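PDB 3DJE: fructosyl amine: oxygen oxidoreductase from Aspergillus fumigatus, which uses bound FAD to oxidise fructosyl amines with molecular oxygen and so acts as a deglycating enzyme. Local coordinates for residues P371-G374 with N375-D379; K384-Q387 with K388-E391. All blocks are in the same frame, centred on the assembly; numbering follows the deposited sequence.

How the interactions relate
Both interactions are local and lie in series along the chain: interaction 1 forms the first turns of helix 373-382, and interaction 2 follows where the connecting loop runs into helix 387-393. Their centres are about 13 Å apart, on the same side of the chain's centre. They meet through a probable hydrogen bond from Lys384 N to Asp379 O (2.8 Å) and through Leu376, whose CD1 packs 4.0 Å from Val385 CG1 and also touches Ile389. Helix 64-83 lies against residues of both. The buried helix start of interaction 1 is close to the FAD-binding part of the fold, whereas interaction 2 belongs mainly to the surface.

Interaction 1: P371-G374 with N375-D379; sequences PSIG and NLIVD
Backbone hydrogen bonds from residues 375-378 to Ser372, Ile373 and Gly374 wind the first turn of a helix. Ser372 O receives Asn375 N at 3.0 Å, with the donor 48° out of the carbonyl plane. Ile373 O has two donors, Ile377 N at 3.0 Å in a fairly straight bond (156°) and Leu376 N in a weak, more bent one. Val378 N reaches Gly374 O at 2.8 Å, and the same carbonyl oxygen lies 3.2 Å from Val378 CG2.

Apolar contacts run from Ile373 to the following turn. Its CG1 branch, anti to the backbone N (chi1 -156°), carries Ile373 CD1 to Leu376 CD2 at 4.1 Å, the two side chains passing at a slant. Ile373 CG2, the other branch, meets Ile377 CD1 at 4.3 Å.

Polar links tie this turn to helix 16-27: Gly374 N is hydrogen-bonded to Ser20 OG, and Arg28, just past that helix, forms a hydrogen bond with Asn375 OD1 and a salt bridge with Asp379. The Ile373 side chain packs on Trp17, an FAD-binding residue, and lies about 7 Å from the bound FAD. This is the N-terminal turn of an alpha-helix packed against the helix that follows the first strand of a Rossmann-type FAD-binding fold.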
loop_
_atom_site.group_PDB
_atom_site.type_symbol
_atom_site.label_atom_id
_atom_site.label_comp_id
_atom_site.label_asym_id
_atom_site.label_seq_id
_atom_site.Cartn_x
_atom_site.Cartn_y
_atom_site.Cartn_z
ATOM N N PRO A 371 -8.096 7.585 -4.178
ATOM C CA PRO A 371 -9.008 8.609 -4.738
ATOM C C PRO A 371 -8.493 10.052 -4.698
ATOM O O PRO A 371 -9.009 10.884 -5.455
ATOM C CB PRO A 371 -10.235 8.503 -3.827
ATOM C CG PRO A 371 -10.166 7.110 -3.255
ATOM C CD PRO A 371 -8.703 6.889 -3.026
ATOM N N SER A 372 -7.509 10.336 -3.840
ATOM C CA SER A 372 -7.205 11.714 -3.439
ATOM C C SER A 372 -5.738 12.137 -3.525
ATOM O O SER A 372 -5.443 13.326 -3.671
ATOM C CB SER A 372 -7.663 11.924 -1.995
ATOM O OG SER A 372 -7.102 10.930 -1.141
ATOM N N ILE A 373 -4.822 11.179 -3.387
ATOM C CA ILE A 373 -3.413 11.532 -3.230
ATOM C C ILE A 373 -2.872 12.261 -4.472
ATOM O O ILE A 373 -1.995 13.115 -4.356
ATOM C CB ILE A 373 -2.542 10.286 -2.832
ATOM C CG1 ILE A 373 -1.260 10.711 -2.098
ATOM C CG2 ILE A 373 -2.238 9.415 -4.068
ATOM C CD1 ILE A 373 -1.496 11.315 -0.709
ATOM N N GLY A 374 -3.391 11.921 -5.653
ATOM C CA GLY A 374 -3.012 12.623 -6.889
ATOM C C GLY A 374 -3.190 14.136 -6.792
ATOM O O GLY A 374 -2.394 14.898 -7.351
ATOM N N ASN A 375 -4.219 14.581 -6.075
ATOM C CA ASN A 375 -4.453 16.023 -5.927
ATOM C C ASN A 375 -3.306 16.685 -5.179
ATOM O O ASN A 375 -2.886 17.802 -5.514
ATOM C CB ASN A 375 -5.777 16.291 -5.208
ATOM C CG ASN A 375 -6.908 16.600 -6.170
ATOM O OD1 ASN A 375 -6.689 17.063 -7.299
ATOM N ND2 ASN A 375 -8.137 16.334 -5.729
ATOM N N LEU A 376 -2.804 15.987 -4.163
ATOM C CA LEU A 376 -1.703 16.498 -3.354
ATOM C C LEU A 376 -0.381 16.487 -4.145
ATOM O O LEU A 376 0.424 17.402 -4.041
ATOM C CB LEU A 376 -1.569 15.691 -2.061
ATOM C CG LEU A 376 -0.529 16.184 -1.059
ATOM C CD1 LEU A 376 -0.832 17.634 -0.577
ATOM C CD2 LEU A 376 -0.446 15.202 0.118
ATOM N N ILE A 377 -0.193 15.462 -4.966
ATOM C CA ILE A 377 1.007 15.361 -5.793
ATOM C C ILE A 377 0.997 16.448 -6.890
ATOM O O ILE A 377 2.029 17.078 -7.190
ATOM C CB ILE A 377 1.163 13.931 -6.397
ATOM C CG1 ILE A 377 1.382 12.895 -5.265
ATOM C CG2 ILE A 377 2.299 13.906 -7.440
ATOM C CD1 ILE A 377 1.137 11.441 -5.672
ATOM N N VAL A 378 -0.176 16.674 -7.484
ATOM C CA VAL A 378 -0.327 17.790 -8.449
ATOM C C VAL A 378 -0.111 19.139 -7.731
ATOM O O VAL A 378 0.557 20.022 -8.256
ATOM C CB VAL A 378 -1.650 17.731 -9.222
ATOM C CG1 VAL A 378 -1.784 18.943 -10.175
ATOM C CG2 VAL A 378 -1.708 16.446 -10.056
ATOM N N ASP A 379 -0.675 19.290 -6.531
ATOM C CA ASP A 379 -0.435 20.499 -5.750
ATOM C C ASP A 379 1.061 20.759 -5.549
ATOM O O ASP A 379 1.521 21.896 -5.630
ATOM C CB ASP A 379 -1.144 20.415 -4.405
ATOM C CG ASP A 379 -2.648 20.670 -4.504
ATOM O OD1 ASP A 379 -3.159 21.115 -5.570
ATOM O OD2 ASP A 379 -3.328 20.431 -3.479
#

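Interaction 2: K384-Q387 with K388-E391; sequences KVPQ and KIHE
Val385 and Pro386 cover the start of helix 387-393, Val385 through its CG1 methyl, Pro386 through CG and CD of its ring. Val385 holds CG1 anti to its backbone N (chi1 -178°), which sets this methyl 3.6 Å from His390 N and 3.9 Å from His390 CB; the valine and histidine side chains cross at about a right angle. The same methyl touches Ile389 CG2. Pro386 lies alongside Ile389, both pointing the same way, with Pro386 CG 4.0 Å from Ile389 CD1.

Gln387 starts extended but bends at chi2 (62°), which turns its amide forward, toward His390 and Glu391. Gln387 NE2 arrives at the edge of the His390 imidazole, in the ring plane and 3.7 Å from His390 CD2, while the amide and ring planes are 42° apart. Glu391 bends at chi2 as well and runs beside Gln387, its OE1 3.5 Å from Gln387 NE2. The other carboxylate oxygen of Glu391 forms a salt bridge with Lys394. Lys388 points away from 384-387, extended until a bend at chi4, and its NZ forms a salt bridge with Glu68 of helix 64-83.

Beneath these side chains, Pro386 O accepts His390 N at 2.9 Å in a nearly straight bond, and Gln387 O accepts Glu391 N at 2.9 Å. Val385 (N') reaches His390 (N4), the positions of a hydrophobic staple, but its apolar partner is Ile389; this is a proline N-cap with the preceding valine packed on the first turn.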
loop_
_atom_site.group_PDB
_atom_site.type_symbol
_atom_site.label_atom_id
_atom_site.label_comp_id
_atom_site.label_asym_id
_atom_site.label_seq_id
_atom_site.Cartn_x
_atom_site.Cartn_y
_atom_site.Cartn_z
ATOM N N LYS A 384 1.142 24.472 -4.506
ATOM C CA LYS A 384 -0.106 24.804 -3.790
ATOM C C LYS A 384 -0.337 24.001 -2.493
ATOM O O LYS A 384 -1.437 24.033 -1.916
ATOM C CB LYS A 384 -1.306 24.623 -4.728
ATOM C CG LYS A 384 -1.354 25.605 -5.880
ATOM C CD LYS A 384 -2.449 25.226 -6.850
ATOM C CE LYS A 384 -2.590 26.257 -7.957
ATOM N NZ LYS A 384 -3.489 25.707 -9.015
ATOM N N VAL A 385 0.677 23.268 -2.034
ATOM C CA VAL A 385 0.536 22.494 -0.797
ATOM C C VAL A 385 0.520 23.466 0.390
ATOM O O VAL A 385 1.385 24.320 0.474
ATOM C CB VAL A 385 1.692 21.465 -0.617
ATOM C CG1 VAL A 385 1.487 20.643 0.642
ATOM C CG2 VAL A 385 1.779 20.541 -1.821
ATOM N N PRO A 386 -0.483 23.355 1.287
ATOM C CA PRO A 386 -0.500 24.205 2.481
ATOM C C PRO A 386 0.717 23.950 3.365
ATOM O O PRO A 386 1.154 22.797 3.500
ATOM C CB PRO A 386 -1.770 23.758 3.213
ATOM C CG PRO A 386 -2.609 23.104 2.184
ATOM C CD PRO A 386 -1.650 22.459 1.234
ATOM N N GLN A 387 1.249 25.012 3.968
ATOM C CA GLN A 387 2.460 24.920 4.782
ATOM C C GLN A 387 2.378 23.809 5.832
ATOM O O GLN A 387 3.324 23.036 6.001
ATOM C CB GLN A 387 2.788 26.275 5.441
ATOM C CG GLN A 387 3.989 26.248 6.397
ATOM C CD GLN A 387 5.296 25.873 5.707
ATOM O OE1 GLN A 387 6.104 26.745 5.372
ATOM N NE2 GLN A 387 5.510 24.575 5.484
ATOM N N LYS A 388 1.251 23.739 6.537
ATOM C CA LYS A 388 1.036 22.742 7.577
ATOM C C LYS A 388 1.289 21.315 7.075
ATOM O O LYS A 388 1.958 20.522 7.740
ATOM C CB LYS A 388 -0.391 22.872 8.133
ATOM C CG LYS A 388 -0.775 21.825 9.168
ATOM C CD LYS A 388 -2.261 21.918 9.526
ATOM C CE LYS A 388 -2.599 21.083 10.765
ATOM N NZ LYS A 388 -1.916 21.581 12.011
ATOM N N ILE A 389 0.759 21.010 5.895
ATOM C CA ILE A 389 0.889 19.668 5.317
ATOM C C ILE A 389 2.301 19.492 4.763
ATOM O O ILE A 389 2.964 18.478 5.018
ATOM C CB ILE A 389 -0.180 19.425 4.231
ATOM C CG1 ILE A 389 -1.579 19.475 4.860
ATOM C CG2 ILE A 389 0.062 18.078 3.504
ATOM C CD1 ILE A 389 -2.700 19.437 3.854
ATOM N N HIS A 390 2.768 20.510 4.049
ATOM C CA HIS A 390 4.109 20.478 3.474
ATOM C C HIS A 390 5.182 20.125 4.498
ATOM O O HIS A 390 6.075 19.330 4.217
ATOM C CB HIS A 390 4.447 21.808 2.813
ATOM C CG HIS A 390 5.837 21.856 2.268
ATOM N ND1 HIS A 390 6.248 21.070 1.213
ATOM C CD2 HIS A 390 6.921 22.572 2.652
ATOM C CE1 HIS A 390 7.519 21.322 0.949
ATOM N NE2 HIS A 390 7.955 22.220 1.815
ATOM N N GLU A 391 5.094 20.713 5.688
ATOM C CA GLU A 391 6.107 20.493 6.721
ATOM C C GLU A 391 6.297 19.013 7.066
ATOM O O GLU A 391 7.419 18.573 7.376
ATOM C CB GLU A 391 5.764 21.314 7.973
ATOM C CG GLU A 391 6.946 21.606 8.890
ATOM C CD GLU A 391 8.186 22.123 8.153
ATOM O OE1 GLU A 391 8.066 22.984 7.240
ATOM O OE2 GLU A 391 9.295 21.656 8.503
#